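Local coordinates for protein beta-phosphoglucomutase (Clostridium difficile, PDB 4GIB) that probably interconverts beta-D-glucose 1-phosphate and beta-D-glucose 6-phosphate as a magnesium-dependent phosphomutase of the HAD-like superfamily, at residues 189-194 / 239-244. Sequence-based numbering, arbitrary orientation.
Sequences NCIGIE and EKYNEY. With NA (sodium ion), chain D.
Tyr241 swings CG away from its backbone N (chi1 175°), and its ring leaves the helix to lie against Ile191 and Asn189; Ile191, with chi1 -51° turning CG1 away from its carbonyl carbon, carries CD1 out to the phenol. The pair is a worked example of how a helix packs on the Rossmann-like core of a HAD-superfamily protein: the C-terminal helix 234-247 lies against the parallel sheet, here at strand 190-194. The nearest CA atoms across the contact, those of Ile191 and Tyr241, are 8.0 Å apart, and the tyrosine ring and the end of the isoleucine fill the space between them. The methyl CD1 of Ile191 meets the ring obliquely on its CG-CD1 side, a purely apolar contact modelled too tightly for its exact spacing to be trusted. At the other end of the ring, the CA of Asn189 comes to the edge, near the ring plane, 3.2 Å from Tyr241 OH. The hydroxyl makes a weak hydrogen bond with the carbonyl O of Gln188, just ahead of the strand, so the buried phenol has a polar partner. The Ile191 side chain also touches Phe29 of strand 28-31 and Phe209 and Val211 of strand 209-213, placing it among three adjacent strands, while Ile26 packs on Tyr241.

Helix and metal site thus meet opposite ends of one short strand. Glu194, at the far end from Asn189, shares the sodium ion with Asp32, Asp34 and Asp195, a site predicted to hold magnesium in the working enzyme. Its carboxylate is divided between two charges: OE2 forms a salt bridge with Lys170, while OE1 binds the sodium at 2.2 Å.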
ATOM      1  N   ASN A 189     -16.379  -8.755  -5.290  1.00 31.48           N
ATOM      2  CA  ASN A 189     -16.331  -9.719  -4.197  1.00 31.37           C
ATOM      3  C   ASN A 189     -15.011  -9.651  -3.441  1.00 29.65           C
ATOM      4  O   ASN A 189     -14.682 -10.557  -2.670  1.00 28.72           O
ATOM      5  CB  ASN A 189     -16.571 -11.118  -4.748  1.00 33.78           C
ATOM      6  CG  ASN A 189     -17.934 -11.251  -5.406  1.00 37.71           C
ATOM      7  OD1 ASN A 189     -18.054 -11.776  -6.513  1.00 38.97           O
ATOM      8  ND2 ASN A 189     -18.963 -10.724  -4.745  1.00 38.91           N
ATOM      9  N   CYS A 190     -14.270  -8.565  -3.660  1.00 27.51           N
ATOM     10  CA  CYS A 190     -12.982  -8.361  -3.024  1.00 26.92           C
ATOM     11  C   CYS A 190     -13.058  -7.339  -1.911  1.00 24.77           C
ATOM     12  O   CYS A 190     -13.902  -6.465  -1.932  1.00 24.93           O
ATOM     13  CB  CYS A 190     -11.948  -7.874  -4.049  1.00 27.03           C
ATOM     14  SG  CYS A 190     -11.534  -9.074  -5.281  1.00 27.84           S
ATOM     15  N   ILE A 191     -12.165  -7.482  -0.934  1.00 25.72           N
ATOM     16  CA  ILE A 191     -12.052  -6.564   0.194  1.00 25.27           C
ATOM     17  C   ILE A 191     -10.669  -5.966   0.013  1.00 24.71           C
ATOM     18  O   ILE A 191      -9.696  -6.715  -0.148  1.00 23.64           O
ATOM     19  CB  ILE A 191     -12.012  -7.275   1.589  1.00 25.43           C
ATOM     20  CG1 ILE A 191     -13.145  -8.285   1.797  1.00 29.47           C
ATOM     21  CG2 ILE A 191     -12.003  -6.227   2.717  1.00 21.77           C
ATOM     22  CD1 ILE A 191     -14.402  -7.744   2.427  1.00 32.09           C
ATOM     23  N   GLY A 192     -10.574  -4.643   0.026  1.00 23.62           N
ATOM     24  CA  GLY A 192      -9.286  -3.957  -0.078  1.00 22.62           C
ATOM     25  C   GLY A 192      -8.997  -3.275   1.264  1.00 23.01           C
ATOM     26  O   GLY A 192      -9.868  -2.548   1.789  1.00 19.81           O
ATOM     27  N   ILE A 193      -7.800  -3.520   1.823  1.00 20.86           N
ATOM     28  CA  ILE A 193      -7.383  -2.930   3.110  1.00 20.55           C
ATOM     29  C   ILE A 193      -6.231  -1.915   2.939  1.00 22.09           C
ATOM     30  O   ILE A 193      -5.210  -2.210   2.303  1.00 21.68           O
ATOM     31  CB  ILE A 193      -7.011  -4.010   4.126  1.00 20.15           C
ATOM     32  CG1 ILE A 193      -8.172  -5.021   4.222  1.00 19.92           C
ATOM     33  CG2 ILE A 193      -6.659  -3.372   5.453  1.00 18.13           C
ATOM     34  CD1 ILE A 193      -8.137  -5.915   5.406  1.00 19.56           C
ATOM     35  N   GLU A 194      -6.381  -0.743   3.563  1.00 23.54           N
ATOM     36  CA  GLU A 194      -5.441   0.360   3.360  1.00 23.68           C
ATOM     37  C   GLU A 194      -5.447   1.374   4.525  1.00 23.98           C
ATOM     38  O   GLU A 194      -6.386   1.390   5.329  1.00 24.79           O
ATOM     39  CB  GLU A 194      -5.872   1.012   2.043  1.00 23.51           C
ATOM     40  CG  GLU A 194      -5.118   2.159   1.543  1.00 28.21           C
ATOM     41  CD  GLU A 194      -3.653   1.882   1.346  1.00 32.08           C
ATOM     42  OE1 GLU A 194      -2.976   1.548   2.356  1.00 35.13           O
ATOM     43  OE2 GLU A 194      -3.169   2.053   0.198  1.00 27.66           O
ATOM     44  N   GLU A 239     -18.964  -9.763   8.779  1.00 39.51           N
ATOM     45  CA  GLU A 239     -20.283  -9.248   9.118  1.00 41.86           C
ATOM     46  C   GLU A 239     -20.495  -7.883   8.422  1.00 40.62           C
ATOM     47  O   GLU A 239     -21.542  -7.647   7.810  1.00 41.24           O
ATOM     48  CB  GLU A 239     -20.449  -9.159  10.639  1.00 44.10           C
ATOM     49  CG  GLU A 239     -21.793  -8.609  11.154  1.00 48.46           C
ATOM     50  CD  GLU A 239     -23.017  -9.471  10.789  1.00 55.55           C
ATOM     51  OE1 GLU A 239     -23.217  -9.779   9.588  1.00 55.89           O
ATOM     52  OE2 GLU A 239     -23.812  -9.797  11.712  1.00 55.28           O
ATOM     53  N   LYS A 240     -19.489  -7.007   8.485  1.00 38.63           N
ATOM     54  CA  LYS A 240     -19.584  -5.681   7.853  1.00 37.19           C
ATOM     55  C   LYS A 240     -19.622  -5.766   6.320  1.00 35.09           C
ATOM     56  O   LYS A 240     -20.258  -4.940   5.650  1.00 33.79           O
ATOM     57  CB  LYS A 240     -18.445  -4.772   8.317  1.00 36.00           C
ATOM     58  CG  LYS A 240     -18.548  -4.357   9.789  1.00 38.07           C
ATOM     59  CD  LYS A 240     -19.798  -3.506  10.030  1.00 37.28           C
ATOM     60  CE  LYS A 240     -19.987  -3.156  11.480  1.00 39.77           C
ATOM     61  NZ  LYS A 240     -21.288  -2.446  11.698  1.00 42.15           N
ATOM     62  N   TYR A 241     -18.953  -6.770   5.777  1.00 33.67           N
ATOM     63  CA  TYR A 241     -18.942  -6.991   4.333  1.00 32.65           C
ATOM     64  C   TYR A 241     -20.329  -7.372   3.830  1.00 33.50           C
ATOM     65  O   TYR A 241     -20.783  -6.861   2.810  1.00 32.86           O
ATOM     66  CB  TYR A 241     -17.940  -8.080   3.964  1.00 31.47           C
ATOM     67  CG  TYR A 241     -17.966  -8.431   2.507  1.00 31.26           C
ATOM     68  CD1 TYR A 241     -17.406  -7.581   1.571  1.00 28.53           C
ATOM     69  CD2 TYR A 241     -18.558  -9.611   2.058  1.00 32.43           C
ATOM     70  CE1 TYR A 241     -17.413  -7.892   0.236  1.00 31.57           C
ATOM     71  CE2 TYR A 241     -18.570  -9.932   0.708  1.00 34.60           C
ATOM     72  CZ  TYR A 241     -17.987  -9.062  -0.196  1.00 30.80           C
ATOM     73  OH  TYR A 241     -17.989  -9.334  -1.532  1.00 31.87           O
ATOM     74  N   ASN A 242     -20.991  -8.274   4.550  1.00 35.71           N
ATOM     75  CA  ASN A 242     -22.344  -8.724   4.199  1.00 37.40           C
ATOM     76  C   ASN A 242     -23.353  -7.589   4.241  1.00 38.59           C
ATOM     77  O   ASN A 242     -24.311  -7.563   3.462  1.00 39.34           O
ATOM     78  CB  ASN A 242     -22.808  -9.836   5.143  1.00 39.42           C
ATOM     79  CG  ASN A 242     -22.044 -11.139   4.943  1.00 41.26           C
ATOM     80  OD1 ASN A 242     -21.233 -11.266   4.032  1.00 38.98           O
ATOM     81  ND2 ASN A 242     -22.306 -12.114   5.804  1.00 43.62           N
ATOM     82  N   GLU A 243     -23.144  -6.668   5.171  1.00 38.29           N
ATOM     83  CA  GLU A 243     -24.013  -5.504   5.327  1.00 40.94           C
ATOM     84  C   GLU A 243     -23.888  -4.617   4.095  1.00 39.46           C
ATOM     85  O   GLU A 243     -24.876  -4.218   3.487  1.00 40.05           O
ATOM     86  CB  GLU A 243     -23.626  -4.742   6.601  1.00 41.61           C
ATOM     87  CG  GLU A 243     -24.255  -3.383   6.761  1.00 46.98           C
ATOM     88  CD  GLU A 243     -23.918  -2.743   8.099  1.00 54.39           C
ATOM     89  OE1 GLU A 243     -24.228  -1.541   8.268  1.00 57.73           O
ATOM     90  OE2 GLU A 243     -23.351  -3.442   8.977  1.00 55.28           O
ATOM     91  N   TYR A 244     -22.646  -4.341   3.733  1.00 38.31           N
ATOM     92  CA  TYR A 244     -22.312  -3.533   2.580  1.00 37.17           C
ATOM     93  C   TYR A 244     -22.849  -4.103   1.274  1.00 38.31           C
ATOM     94  O   TYR A 244     -23.355  -3.359   0.442  1.00 38.85           O
ATOM     95  CB  TYR A 244     -20.798  -3.399   2.522  1.00 35.96           C
ATOM     96  CG  TYR A 244     -20.233  -2.970   1.199  1.00 35.91           C
ATOM     97  CD1 TYR A 244     -20.176  -1.628   0.843  1.00 38.85           C
ATOM     98  CD2 TYR A 244     -19.708  -3.909   0.320  1.00 33.39           C
ATOM     99  CE1 TYR A 244     -19.630  -1.234  -0.376  1.00 39.58           C
ATOM    100  CE2 TYR A 244     -19.157  -3.527  -0.885  1.00 38.26           C
ATOM    101  CZ  TYR A 244     -19.119  -2.189  -1.228  1.00 36.56           C
ATOM    102  OH  TYR A 244     -18.574  -1.809  -2.427  1.00 37.50           O
TER
HETATM  103 NA    NA D 302      -0.880   2.039   2.936  0.50 23.52          NA
HETATM  104  O   HOH W   1       0.382   3.510   1.980  1.00 41.35           O